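Putative fructosamine-3-kinase (Thermobifida fusca YX, PDB 3F7W) probably acts as a small-molecule kinase of the fructosamine kinase family, phosphorylating sugar-modified amines. Local coordinates at residues A[168-173]-A[281-286]; A[147-152]-A[259-264]; A[217-222]-A[245-250]; A[111-116]-A[187-192]. All blocks are in the same frame, centred on the assembly; numbering follows the deposited sequence.

Contact 1: A[168-173]-A[281-286]; sequences VRLVEK and TARAAL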
loop_
_atom_site.group_PDB
_atom_site.type_symbol
_atom_site.label_atom_id
_atom_site.label_comp_id
_atom_site.label_asym_id
_atom_site.label_seq_id
_atom_site.Cartn_x
_atom_site.Cartn_y
_atom_site.Cartn_z
ATOM N N VAL A 168 17.840 -1.333 -17.358
ATOM C CA VAL A 168 16.801 -2.280 -17.771
ATOM C C VAL A 168 17.339 -3.703 -17.860
ATOM O O VAL A 168 16.722 -4.631 -17.361
ATOM C CB VAL A 168 16.186 -1.875 -19.129
ATOM C CG1 VAL A 168 15.292 -3.006 -19.690
ATOM C CG2 VAL A 168 15.401 -0.559 -18.974
ATOM N N ARG A 169 18.499 -3.870 -18.489
ATOM C CA ARG A 169 19.128 -5.185 -18.551
ATOM C C ARG A 169 19.440 -5.758 -17.167
ATOM O O ARG A 169 19.253 -6.961 -16.943
ATOM C CB ARG A 169 20.366 -5.142 -19.423
ATOM C CG ARG A 169 20.031 -5.306 -20.908
ATOM C CD ARG A 169 21.279 -5.547 -21.781
ATOM N NE ARG A 169 22.233 -4.436 -21.717
ATOM C CZ ARG A 169 22.168 -3.314 -22.441
ATOM N NH1 ARG A 169 21.184 -3.109 -23.322
ATOM N NH2 ARG A 169 23.102 -2.384 -22.275
ATOM N N LEU A 170 19.885 -4.899 -16.244
ATOM C CA LEU A 170 20.146 -5.312 -14.861
ATOM C C LEU A 170 18.879 -5.842 -14.194
ATOM O O LEU A 170 18.893 -6.908 -13.561
ATOM C CB LEU A 170 20.737 -4.151 -14.038
ATOM C CG LEU A 170 20.754 -4.340 -12.515
ATOM C CD1 LEU A 170 21.517 -5.629 -12.111
ATOM C CD2 LEU A 170 21.312 -3.101 -11.804
ATOM N N VAL A 171 17.767 -5.125 -14.334
ATOM C CA VAL A 171 16.519 -5.604 -13.733
ATOM C C VAL A 171 16.057 -6.889 -14.435
ATOM O O VAL A 171 15.513 -7.794 -13.801
ATOM C CB VAL A 171 15.402 -4.520 -13.717
ATOM C CG1 VAL A 171 14.059 -5.117 -13.206
ATOM C CG2 VAL A 171 15.839 -3.347 -12.854
ATOM N N GLU A 172 16.291 -6.978 -15.733
ATOM C CA GLU A 172 15.913 -8.183 -16.483
ATOM C C GLU A 172 16.708 -9.425 -16.052
ATOM O O GLU A 172 16.188 -10.530 -16.117
ATOM C CB GLU A 172 16.061 -7.943 -17.985
ATOM C CG GLU A 172 14.959 -7.062 -18.528
ATOM C CD GLU A 172 15.100 -6.729 -19.997
ATOM O OE1 GLU A 172 16.237 -6.681 -20.506
ATOM O OE2 GLU A 172 14.054 -6.483 -20.637
ATOM N N LYS A 173 17.959 -9.233 -15.620
ATOM C CA LYS A 173 18.753 -10.316 -15.010
ATOM C C LYS A 173 18.083 -10.894 -13.766
ATOM O O LYS A 173 18.052 -12.116 -13.576
ATOM C CB LYS A 173 20.157 -9.829 -14.636
ATOM C CG LYS A 173 21.094 -9.763 -15.792
ATOM C CD LYS A 173 22.496 -9.323 -15.380
ATOM C CE LYS A 173 23.500 -9.616 -16.497
ATOM N NZ LYS A 173 24.458 -8.503 -16.650
ATOM N N THR A 281 19.724 -1.943 -5.368
ATOM C CA THR A 281 18.819 -2.987 -4.842
ATOM C C THR A 281 18.727 -4.197 -5.807
ATOM O O THR A 281 18.697 -5.359 -5.375
ATOM C CB THR A 281 17.427 -2.371 -4.502
ATOM O OG1 THR A 281 17.604 -1.288 -3.577
ATOM C CG2 THR A 281 16.467 -3.395 -3.885
ATOM N N ALA A 282 18.677 -3.910 -7.108
ATOM C CA ALA A 282 18.722 -4.932 -8.145
ATOM C C ALA A 282 20.019 -5.728 -8.039
ATOM O O ALA A 282 20.002 -6.955 -8.037
ATOM C CB ALA A 282 18.604 -4.292 -9.532
ATOM N N ARG A 283 21.153 -5.030 -7.940
ATOM C CA ARG A 283 22.429 -5.715 -7.729
ATOM C C ARG A 283 22.428 -6.613 -6.492
ATOM O O ARG A 283 22.918 -7.745 -6.533
ATOM C CB ARG A 283 23.565 -4.701 -7.632
ATOM C CG ARG A 283 23.931 -4.167 -8.976
ATOM C CD ARG A 283 24.865 -3.004 -8.901
ATOM N NE ARG A 283 25.325 -2.705 -10.248
ATOM C CZ ARG A 283 25.771 -1.520 -10.648
ATOM N NH1 ARG A 283 25.849 -0.491 -9.801
ATOM N NH2 ARG A 283 26.154 -1.364 -11.911
ATOM N N ALA A 284 21.872 -6.091 -5.403
ATOM C CA ALA A 284 21.773 -6.830 -4.151
ATOM C C ALA A 284 20.879 -8.073 -4.278
ATOM O O ALA A 284 21.230 -9.150 -3.790
ATOM C CB ALA A 284 21.280 -5.904 -3.021
ATOM N N ALA A 285 19.720 -7.917 -4.914
ATOM C CA ALA A 285 18.845 -9.049 -5.208
ATOM C C ALA A 285 19.586 -10.143 -5.993
ATOM O O ALA A 285 19.458 -11.341 -5.708
ATOM C CB ALA A 285 17.606 -8.582 -5.986
ATOM N N LEU A 286 20.355 -9.737 -6.994
ATOM C CA LEU A 286 21.057 -10.726 -7.833
ATOM C C LEU A 286 22.035 -11.580 -7.045
ATOM O O LEU A 286 22.216 -12.758 -7.346
ATOM C CB LEU A 286 21.805 -10.058 -8.978
ATOM C CG LEU A 286 21.089 -9.952 -10.316
ATOM C CD1 LEU A 286 22.114 -9.542 -11.383
ATOM C CD2 LEU A 286 20.419 -11.267 -10.687
#
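Leu170 holds CG opposite its backbone N (chi1 166°), which lays its isobutyl group over Ala282 of the facing helix, while Leu286, its chi1 of -94° well off a staggered value, carries CD1 to the base of Lys173. The segment axes run at 29° to each other, in roughly the same direction, and approach to 9.3 Å, close enough for one layer of side chains to fill the interval. Leu170 gives the largest share. Its CG stands 3.7 Å from Ala282 CB, and CD2 is just as near the same methyl, so Ala282 is straddled by the fork of the leucine. The two branches then part: CD1 goes to Leu286 CD1 at 4.0 Å, and CD2 reaches Arg283 CG, also at 4.0 Å, where the two side chains cross at about a right angle. Further along the helix, Leu286 CD1 sits 3.8 Å from Lys173 CB and close to CD as well, again crosswise, while Leu286 CD2 lies against the Lys173 carbonyl. Val171 contributes only the flank of CG2 here; its CB points away from 281-286, and the side chain also packs on Ile150 and Leu154 of helix 141-159. Thr281 likewise serves the other neighbour, packing on helix 251-270. The side-chain contacts across the segments are carbon to carbon, with no hydrogen bond or salt bridge among them. The arginine and lysine take part through their methylenes, both residues being exposed, and the cohesion of helices 165-176 and 275-286 at this point rests on shape and hydrophobic burial.

Contact 2: A[147-152]-A[259-264]; sequences EQRILP and QLHPLL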
loop_
_atom_site.group_PDB
_atom_site.type_symbol
_atom_site.label_atom_id
_atom_site.label_comp_id
_atom_site.label_asym_id
_atom_site.label_seq_id
_atom_site.Cartn_x
_atom_site.Cartn_y
_atom_site.Cartn_z
ATOM N N GLU A 147 5.496 -9.899 -14.361
ATOM C CA GLU A 147 4.654 -9.405 -15.451
ATOM C C GLU A 147 3.725 -8.259 -15.031
ATOM O O GLU A 147 3.412 -7.377 -15.845
ATOM C CB GLU A 147 3.810 -10.538 -16.014
ATOM C CG GLU A 147 4.632 -11.696 -16.577
ATOM C CD GLU A 147 3.805 -12.930 -16.853
ATOM O OE1 GLU A 147 2.615 -12.792 -17.136
ATOM O OE2 GLU A 147 4.350 -14.050 -16.836
ATOM N N GLN A 148 3.305 -8.284 -13.772
ATOM C CA GLN A 148 2.335 -7.306 -13.234
ATOM C C GLN A 148 2.876 -6.312 -12.195
ATOM O O GLN A 148 2.222 -5.293 -11.929
ATOM C CB GLN A 148 1.110 -8.057 -12.675
ATOM C CG GLN A 148 0.401 -8.798 -13.814
ATOM C CD GLN A 148 -0.763 -9.686 -13.399
ATOM O OE1 GLN A 148 -0.970 -10.708 -14.040
ATOM N NE2 GLN A 148 -1.548 -9.292 -12.358
ATOM N N ARG A 149 4.040 -6.594 -11.603
ATOM C CA ARG A 149 4.620 -5.701 -10.601
ATOM C C ARG A 149 5.963 -5.067 -10.992
ATOM O O ARG A 149 6.331 -4.020 -10.438
ATOM C CB ARG A 149 4.706 -6.398 -9.235
ATOM C CG ARG A 149 3.308 -6.736 -8.596
ATOM C CD ARG A 149 2.567 -5.475 -8.186
ATOM N NE ARG A 149 1.224 -5.705 -7.693
ATOM C CZ ARG A 149 0.141 -5.836 -8.464
ATOM N NH1 ARG A 149 0.233 -5.800 -9.789
ATOM N NH2 ARG A 149 -1.048 -6.010 -7.904
ATOM N N ILE A 150 6.681 -5.679 -11.941
ATOM C CA ILE A 150 8.000 -5.184 -12.349
ATOM C C ILE A 150 7.986 -4.619 -13.764
ATOM O O ILE A 150 8.296 -3.438 -13.958
ATOM C CB ILE A 150 9.104 -6.274 -12.222
ATOM C CG1 ILE A 150 9.233 -6.752 -10.767
ATOM C CG2 ILE A 150 10.482 -5.720 -12.732
ATOM C CD1 ILE A 150 9.593 -5.646 -9.774
ATOM N N LEU A 151 7.653 -5.455 -14.745
ATOM C CA LEU A 151 7.863 -5.076 -16.149
ATOM C C LEU A 151 7.122 -3.785 -16.549
ATOM O O LEU A 151 7.699 -2.923 -17.220
ATOM C CB LEU A 151 7.523 -6.237 -17.096
ATOM C CG LEU A 151 8.574 -7.353 -17.171
ATOM C CD1 LEU A 151 8.115 -8.596 -17.992
ATOM C CD2 LEU A 151 9.869 -6.805 -17.760
ATOM N N PRO A 152 5.845 -3.649 -16.168
ATOM C CA PRO A 152 5.144 -2.432 -16.591
ATOM C C PRO A 152 5.830 -1.116 -16.158
ATOM O O PRO A 152 5.918 -0.180 -16.964
ATOM C CB PRO A 152 3.727 -2.615 -16.007
ATOM C CG PRO A 152 3.581 -4.069 -15.813
ATOM C CD PRO A 152 4.959 -4.563 -15.435
ATOM N N GLN A 259 11.630 -5.170 -2.771
ATOM C CA GLN A 259 11.694 -3.730 -2.859
ATOM C C GLN A 259 11.774 -3.220 -4.298
ATOM O O GLN A 259 11.659 -2.019 -4.538
ATOM C CB GLN A 259 12.900 -3.215 -2.052
ATOM C CG GLN A 259 12.717 -3.404 -0.545
ATOM C CD GLN A 259 13.911 -3.014 0.307
ATOM O OE1 GLN A 259 15.048 -2.984 -0.169
ATOM N NE2 GLN A 259 13.663 -2.774 1.597
ATOM N N LEU A 260 11.947 -4.118 -5.258
ATOM C CA LEU A 260 12.093 -3.694 -6.648
ATOM C C LEU A 260 10.823 -3.050 -7.197
ATOM O O LEU A 260 10.893 -2.021 -7.870
ATOM C CB LEU A 260 12.560 -4.857 -7.532
ATOM C CG LEU A 260 13.975 -5.375 -7.210
ATOM C CD1 LEU A 260 14.315 -6.578 -8.106
ATOM C CD2 LEU A 260 15.047 -4.288 -7.330
ATOM N N HIS A 261 9.664 -3.621 -6.869
ATOM C CA HIS A 261 8.393 -3.063 -7.344
ATOM C C HIS A 261 8.220 -1.614 -6.853
ATOM O O HIS A 261 8.063 -0.717 -7.673
ATOM C CB HIS A 261 7.196 -3.941 -6.921
ATOM C CG HIS A 261 5.883 -3.238 -7.020
ATOM N ND1 HIS A 261 5.339 -2.846 -8.235
ATOM C CD2 HIS A 261 5.015 -2.830 -6.062
ATOM C CE1 HIS A 261 4.189 -2.227 -8.009
ATOM N NE2 HIS A 261 3.974 -2.199 -6.702
ATOM N N PRO A 262 8.232 -1.376 -5.514
ATOM C CA PRO A 262 8.054 0.014 -5.064
ATOM C C PRO A 262 9.095 0.941 -5.599
ATOM O O PRO A 262 8.774 2.093 -5.893
ATOM C CB PRO A 262 8.156 -0.078 -3.530
ATOM C CG PRO A 262 8.759 -1.386 -3.245
ATOM C CD PRO A 262 8.329 -2.288 -4.370
ATOM N N LEU A 263 10.345 0.479 -5.731
ATOM C CA LEU A 263 11.381 1.369 -6.245
ATOM C C LEU A 263 11.162 1.799 -7.707
ATOM O O LEU A 263 11.417 2.970 -8.072
ATOM C CB LEU A 263 12.792 0.781 -6.044
ATOM C CG LEU A 263 13.258 0.865 -4.575
ATOM C CD1 LEU A 263 14.498 -0.031 -4.361
ATOM C CD2 LEU A 263 13.508 2.360 -4.104
ATOM N N LEU A 264 10.705 0.868 -8.536
ATOM C CA LEU A 264 10.334 1.194 -9.910
ATOM C C LEU A 264 9.142 2.159 -10.001
ATOM O O LEU A 264 9.130 3.065 -10.843
ATOM C CB LEU A 264 10.046 -0.077 -10.704
ATOM C CG LEU A 264 11.304 -0.877 -11.060
ATOM C CD1 LEU A 264 10.899 -2.308 -11.449
ATOM C CD2 LEU A 264 12.120 -0.201 -12.201
#
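Ile150 and His261 mark the closest backbone approach, CA to CA 5.5 Å, where the axes of 147-152 and 259-264 pass 8.8 Å apart at 48° and each helix is kinked. The His261 ring points its ND1 at the backbone of the other helix, donating to Arg149 O over 2.7 Å; the bond lies in the carbonyl plane on a lone pair and bends to 154° at the hydrogen. Arg149 then folds back over the same ring: its chain turns at chi2 (-68°), putting CD above one face, 3.6 Å from CE1 of His261, a CH-pi contact. The guanidinium goes on to Asp134 O and Asn135 OD1, with a further bond to Gln148 O. Ile150 works on the apolar side. Its CD1 presses on the His261 backbone and on Leu260 CB, 3.8 Å away, and its CG2 meets Leu264 CD1 at 3.7 Å. His261 N, left without a bond to the preceding turn by the kink, is paired with Tyr145 OH. A buried helix-helix crossing results, stitched by one side-chain-to-backbone bond, and it belongs to the helical lobe expected of a protein-kinase-like fold.

Contact 3: A[217-222]-A[245-250]; sequences GHREAD and APLAEG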
loop_
_atom_site.group_PDB
_atom_site.type_symbol
_atom_site.label_atom_id
_atom_site.label_comp_id
_atom_site.label_asym_id
_atom_site.label_seq_id
_atom_site.Cartn_x
_atom_site.Cartn_y
_atom_site.Cartn_z
ATOM N N GLY A 217 -0.875 -10.721 -2.537
ATOM C CA GLY A 217 0.552 -10.473 -2.806
ATOM C C GLY A 217 1.377 -11.330 -1.880
ATOM O O GLY A 217 0.827 -12.075 -1.054
ATOM N N HIS A 218 2.692 -11.238 -2.008
ATOM C CA HIS A 218 3.567 -11.898 -1.079
ATOM C C HIS A 218 3.634 -11.055 0.175
ATOM O O HIS A 218 3.908 -9.864 0.113
ATOM C CB HIS A 218 4.959 -12.082 -1.688
ATOM C CG HIS A 218 5.740 -13.178 -1.056
ATOM N ND1 HIS A 218 6.016 -13.213 0.299
ATOM C CD2 HIS A 218 6.275 -14.302 -1.585
ATOM C CE1 HIS A 218 6.725 -14.299 0.564
ATOM N NE2 HIS A 218 6.903 -14.972 -0.562
ATOM N N ARG A 219 3.398 -11.674 1.324
ATOM C CA ARG A 219 3.415 -10.922 2.589
ATOM C C ARG A 219 4.765 -10.244 2.857
ATOM O O ARG A 219 4.808 -9.213 3.494
ATOM C CB ARG A 219 3.006 -11.808 3.756
ATOM C CG ARG A 219 3.908 -13.000 4.057
ATOM C CD ARG A 219 3.085 -14.153 4.689
ATOM N NE ARG A 219 3.914 -15.248 5.205
ATOM C CZ ARG A 219 4.270 -15.425 6.482
ATOM N NH1 ARG A 219 3.920 -14.580 7.431
ATOM N NH2 ARG A 219 5.028 -16.469 6.816
ATOM N N GLU A 220 5.862 -10.826 2.353
ATOM C CA GLU A 220 7.186 -10.199 2.455
ATOM C C GLU A 220 7.235 -8.805 1.827
ATOM O O GLU A 220 8.022 -7.987 2.259
ATOM C CB GLU A 220 8.288 -11.110 1.909
ATOM C CG GLU A 220 8.550 -12.356 2.826
ATOM C CD GLU A 220 9.562 -13.354 2.266
ATOM O OE1 GLU A 220 10.486 -12.962 1.508
ATOM O OE2 GLU A 220 9.445 -14.537 2.618
ATOM N N ALA A 221 6.367 -8.526 0.839
ATOM C CA ALA A 221 6.295 -7.214 0.205
ATOM C C ALA A 221 6.059 -6.122 1.232
ATOM O O ALA A 221 6.764 -5.117 1.254
ATOM C CB ALA A 221 5.189 -7.173 -0.893
ATOM N N ASP A 222 5.065 -6.310 2.088
ATOM C CA ASP A 222 4.704 -5.250 3.054
ATOM C C ASP A 222 5.841 -5.010 4.044
ATOM O O ASP A 222 6.194 -3.877 4.352
ATOM C CB ASP A 222 3.414 -5.614 3.820
ATOM C CG ASP A 222 2.104 -5.257 3.048
ATOM O OD1 ASP A 222 2.128 -4.629 1.963
ATOM O OD2 ASP A 222 1.023 -5.633 3.565
ATOM N N ALA A 245 3.298 -15.435 12.860
ATOM C CA ALA A 245 3.293 -15.913 11.478
ATOM C C ALA A 245 4.715 -15.887 10.936
ATOM O O ALA A 245 5.002 -15.123 10.030
ATOM C CB ALA A 245 2.363 -15.062 10.602
ATOM N N PRO A 246 5.608 -16.735 11.490
ATOM C CA PRO A 246 7.018 -16.677 11.108
ATOM C C PRO A 246 7.229 -16.675 9.601
ATOM O O PRO A 246 6.658 -17.503 8.890
ATOM C CB PRO A 246 7.616 -17.953 11.734
ATOM C CG PRO A 246 6.425 -18.781 12.168
ATOM C CD PRO A 246 5.375 -17.787 12.492
ATOM N N LEU A 247 8.057 -15.755 9.133
ATOM C CA LEU A 247 8.400 -15.692 7.735
ATOM C C LEU A 247 9.220 -16.957 7.347
ATOM O O LEU A 247 9.882 -17.575 8.189
ATOM C CB LEU A 247 9.156 -14.387 7.439
ATOM C CG LEU A 247 8.348 -13.078 7.492
ATOM C CD1 LEU A 247 9.283 -11.902 7.457
ATOM C CD2 LEU A 247 7.356 -12.980 6.340
ATOM N N ALA A 248 9.155 -17.335 6.076
ATOM C CA ALA A 248 9.928 -18.444 5.537
ATOM C C ALA A 248 11.415 -18.164 5.673
ATOM O O ALA A 248 11.854 -17.001 5.643
ATOM C CB ALA A 248 9.570 -18.681 4.074
ATOM N N GLU A 249 12.180 -19.236 5.853
ATOM C CA GLU A 249 13.614 -19.150 6.046
ATOM C C GLU A 249 14.246 -18.335 4.912
ATOM O O GLU A 249 13.879 -18.506 3.745
ATOM C CB GLU A 249 14.190 -20.590 6.067
ATOM C CG GLU A 249 15.648 -20.683 6.333
ATOM C CD GLU A 249 16.137 -22.131 6.423
ATOM O OE1 GLU A 249 15.383 -23.062 6.035
ATOM O OE2 GLU A 249 17.286 -22.332 6.887
ATOM N N GLY A 250 15.189 -17.463 5.251
ATOM C CA GLY A 250 15.910 -16.679 4.246
ATOM C C GLY A 250 15.246 -15.365 3.854
ATOM O O GLY A 250 15.710 -14.668 2.934
HETATM O O HOH W 1 7.548 -15.843 4.238
#
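Arg219 NH1 is gripped twice, by Ala245 O at 2.9 Å in an almost straight bond (171°) and by Tyr241 OH. Its twin NH2 gives to Pro246 O over 2.8 Å, a more bent bond (142°) that meets the carbonyl from above its plane. Both oxygens lie near the guanidinium plane, so the loop backbone borders that group along its edge, while Leu247 CD2 covers one face, 3.9 Å from CZ and over the centre. An uncommon chi1 of 63° sets the extended arginine chain on this course, sliding past Leu247. The same CD2 also touches Glu220 CG at 3.8 Å. Glu220 OE2 accepts a hydrogen bond from a water, 2.8 Å away, that in turn accepts from Ala248 N at 2.9 Å; its salt bridge is with Arg254. Behind this pair, His218 ND1 caps the helix start by accepting from Glu220 N. A leucine in place of Arg219 would probably leave the Ala245 and Pro246 carbonyls without their donors, set this part of the loop free to shift and rob Glu186 of its salt-bridge mate at NE. One cation thus satisfies consecutive carbonyls just past the end of helix 234-244, where the helix dipole would probably favour positive charge.

Contact 4: A[111-116]-A[187-192]; sequences AMHLAG and PPARIH. With EDO (1,2-ethanediol), chain I.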
loop_
_atom_site.group_PDB
_atom_site.type_symbol
_atom_site.label_atom_id
_atom_site.label_comp_id
_atom_site.label_asym_id
_atom_site.label_seq_id
_atom_site.Cartn_x
_atom_site.Cartn_y
_atom_site.Cartn_z
ATOM N N ALA A 111 -2.156 -10.986 11.338
ATOM C CA ALA A 111 -3.546 -11.444 11.194
ATOM C C ALA A 111 -4.146 -10.934 9.870
ATOM O O ALA A 111 -4.885 -11.644 9.197
ATOM C CB ALA A 111 -4.392 -10.982 12.377
HETATM N N MSE A 112 -3.786 -9.704 9.516
HETATM C CA MSE A 112 -4.224 -9.075 8.274
HETATM C C MSE A 112 -3.737 -9.920 7.093
HETATM O O MSE A 112 -4.548 -10.333 6.265
HETATM C CB MSE A 112 -3.682 -7.642 8.123
HETATM C CG MSE A 112 -4.093 -6.955 6.826
HETATM SE SE MSE A 112 -3.371 -5.164 6.750
HETATM C CE MSE A 112 -1.657 -5.724 5.995
ATOM N N HIS A 113 -2.440 -10.186 7.037
ATOM C CA HIS A 113 -1.868 -10.993 5.952
ATOM C C HIS A 113 -2.475 -12.403 5.862
ATOM O O HIS A 113 -2.804 -12.886 4.771
ATOM C CB HIS A 113 -0.368 -11.133 6.126
ATOM C CG HIS A 113 0.400 -9.883 5.829
ATOM N ND1 HIS A 113 1.708 -9.715 6.213
ATOM C CD2 HIS A 113 0.053 -8.759 5.157
ATOM C CE1 HIS A 113 2.144 -8.549 5.775
ATOM N NE2 HIS A 113 1.146 -7.928 5.166
ATOM N N LEU A 114 -2.618 -13.050 7.010
ATOM C CA LEU A 114 -3.055 -14.452 7.063
ATOM C C LEU A 114 -4.557 -14.670 6.854
ATOM O O LEU A 114 -5.011 -15.813 6.769
ATOM C CB LEU A 114 -2.544 -15.110 8.351
ATOM C CG LEU A 114 -1.147 -15.766 8.214
ATOM C CD1 LEU A 114 -0.086 -14.859 7.565
ATOM C CD2 LEU A 114 -0.664 -16.211 9.563
ATOM N N ALA A 115 -5.330 -13.598 6.769
ATOM C CA ALA A 115 -6.695 -13.692 6.242
ATOM C C ALA A 115 -6.651 -14.377 4.868
ATOM O O ALA A 115 -7.557 -15.086 4.499
ATOM C CB ALA A 115 -7.319 -12.305 6.164
ATOM N N GLY A 116 -5.557 -14.174 4.130
ATOM C CA GLY A 116 -5.289 -14.927 2.922
ATOM C C GLY A 116 -6.110 -14.506 1.718
ATOM O O GLY A 116 -7.089 -13.785 1.827
ATOM N N PRO A 187 1.075 -19.455 0.178
ATOM C CA PRO A 187 -0.186 -18.861 -0.257
ATOM C C PRO A 187 -0.152 -17.333 -0.327
ATOM O O PRO A 187 0.572 -16.689 0.449
ATOM C CB PRO A 187 -1.194 -19.332 0.806
ATOM C CG PRO A 187 -0.531 -20.537 1.468
ATOM C CD PRO A 187 0.925 -20.255 1.409
ATOM N N PRO A 188 -0.929 -16.755 -1.254
ATOM C CA PRO A 188 -1.037 -15.298 -1.306
ATOM C C PRO A 188 -1.594 -14.742 0.000
ATOM O O PRO A 188 -2.493 -15.345 0.608
ATOM C CB PRO A 188 -1.993 -15.045 -2.473
ATOM C CG PRO A 188 -2.501 -16.313 -2.908
ATOM C CD PRO A 188 -1.757 -17.418 -2.281
ATOM N N ALA A 189 -1.038 -13.596 0.414
ATOM C CA ALA A 189 -1.469 -12.858 1.585
ATOM C C ALA A 189 -2.363 -11.678 1.175
ATOM O O ALA A 189 -2.298 -11.210 0.041
ATOM C CB ALA A 189 -0.247 -12.348 2.334
ATOM N N ARG A 190 -3.199 -11.213 2.103
ATOM C CA ARG A 190 -3.904 -9.950 1.925
ATOM C C ARG A 190 -2.955 -8.832 2.323
ATOM O O ARG A 190 -2.786 -8.542 3.507
ATOM C CB ARG A 190 -5.179 -9.865 2.775
ATOM C CG ARG A 190 -6.200 -10.873 2.426
ATOM C CD ARG A 190 -7.594 -10.472 2.855
ATOM N NE ARG A 190 -8.411 -11.627 2.658
ATOM C CZ ARG A 190 -9.726 -11.636 2.612
ATOM N NH1 ARG A 190 -10.428 -10.525 2.819
ATOM N NH2 ARG A 190 -10.332 -12.792 2.410
ATOM N N ILE A 191 -2.331 -8.219 1.339
ATOM C CA ILE A 191 -1.334 -7.185 1.612
ATOM C C ILE A 191 -1.846 -5.785 1.371
ATOM O O ILE A 191 -2.709 -5.547 0.495
ATOM C CB ILE A 191 0.029 -7.425 0.853
ATOM C CG1 ILE A 191 -0.049 -7.149 -0.656
ATOM C CG2 ILE A 191 0.550 -8.846 1.188
ATOM C CD1 ILE A 191 1.375 -7.021 -1.353
ATOM N N HIS A 192 -1.282 -4.859 2.143
ATOM C CA HIS A 192 -1.574 -3.439 2.031
ATOM C C HIS A 192 -1.129 -2.872 0.644
ATOM O O HIS A 192 -1.865 -2.122 0.001
ATOM C CB HIS A 192 -0.909 -2.707 3.201
ATOM C CG HIS A 192 -1.087 -1.227 3.174
ATOM N ND1 HIS A 192 -0.302 -0.408 2.391
ATOM C CD2 HIS A 192 -1.930 -0.413 3.853
ATOM C CE1 HIS A 192 -0.674 0.849 2.573
ATOM N NE2 HIS A 192 -1.661 0.873 3.455
HETATM C C1 EDO I . -1.089 -16.756 4.188
HETATM O O1 EDO I . -1.972 -15.928 3.432
HETATM C C2 EDO I . 0.332 -16.194 4.099
HETATM O O2 EDO I . 1.052 -16.729 2.979
#
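Arg190 and His113 take opposite sides of this crossing, the arginine stretched along the end of helix 99-114 and the imidazole set edge-on to the strand backbone. The extended Arg190 chain brings NE to Gly116 O at 2.7 Å (161° at the hydrogen), the acceptor at the guanidinium edge near its plane, with Ala115 CB resting 3.7 Å from NE. Beyond that, NH1 bonds Trp67 O and the cation lies against the Trp67 ring in a cation-pi contact. A methionine in place of Arg190 would probably leave Gly116 O without this donor and lose both the bond to Trp67 O and the cation-pi contact. The His113 ring points CD2 at Arg190 O, 3.3 Å away and near the ring plane; that buried oxygen has no hydrogen-bond partner in the model. Arg190 N donates to a lone pair of His113 O over 3.2 Å, an oxygen that also accepts from Gly116 N. Selenomethionine Met112 runs straight to SE and then turns (chi3 86°), bringing CE 4.0 Å from His192 N. An ethanediol, probably from the crystallisation liquor, bonds the carbonyls of Pro187 and Pro188. His192 starts a His-Gly-Asp sequence resembling the catalytic loop of aminoglycoside-phosphotransferase-like kinases. Strand 189-191 packs against the end of helix 99-114 and against helix 219-229, where Asp222 bonds His113 NE2 and His192 N; His113 ND1 pairs with Tyr241 OH, and helix 57-68 meets Met112 and Arg190 through Leu68.

How the contacts relate
Past the five-stranded antiparallel sheet, the chain reaches 111-116, whose partner 187-192 closes a loop of 70 residues in contact 4. Before it closes, contacts 2 and 1 open at 147-152 and 168-173, on successive helices; their partners at 259-264 and 281-286 come much later, so contact 4 crosses both and they cross each other. Contact 3 opens and closes (217-222, 245-250) after contact 4, within the longer spans of contacts 1 and 2. Contacts 1 and 2 touch through Val171 on Ile150 and Thr281 on Leu263, uniting four helices. Contacts 3 and 4 meet at Asp222, joining helix 219-229 to strand 189-191 and helix 99-114.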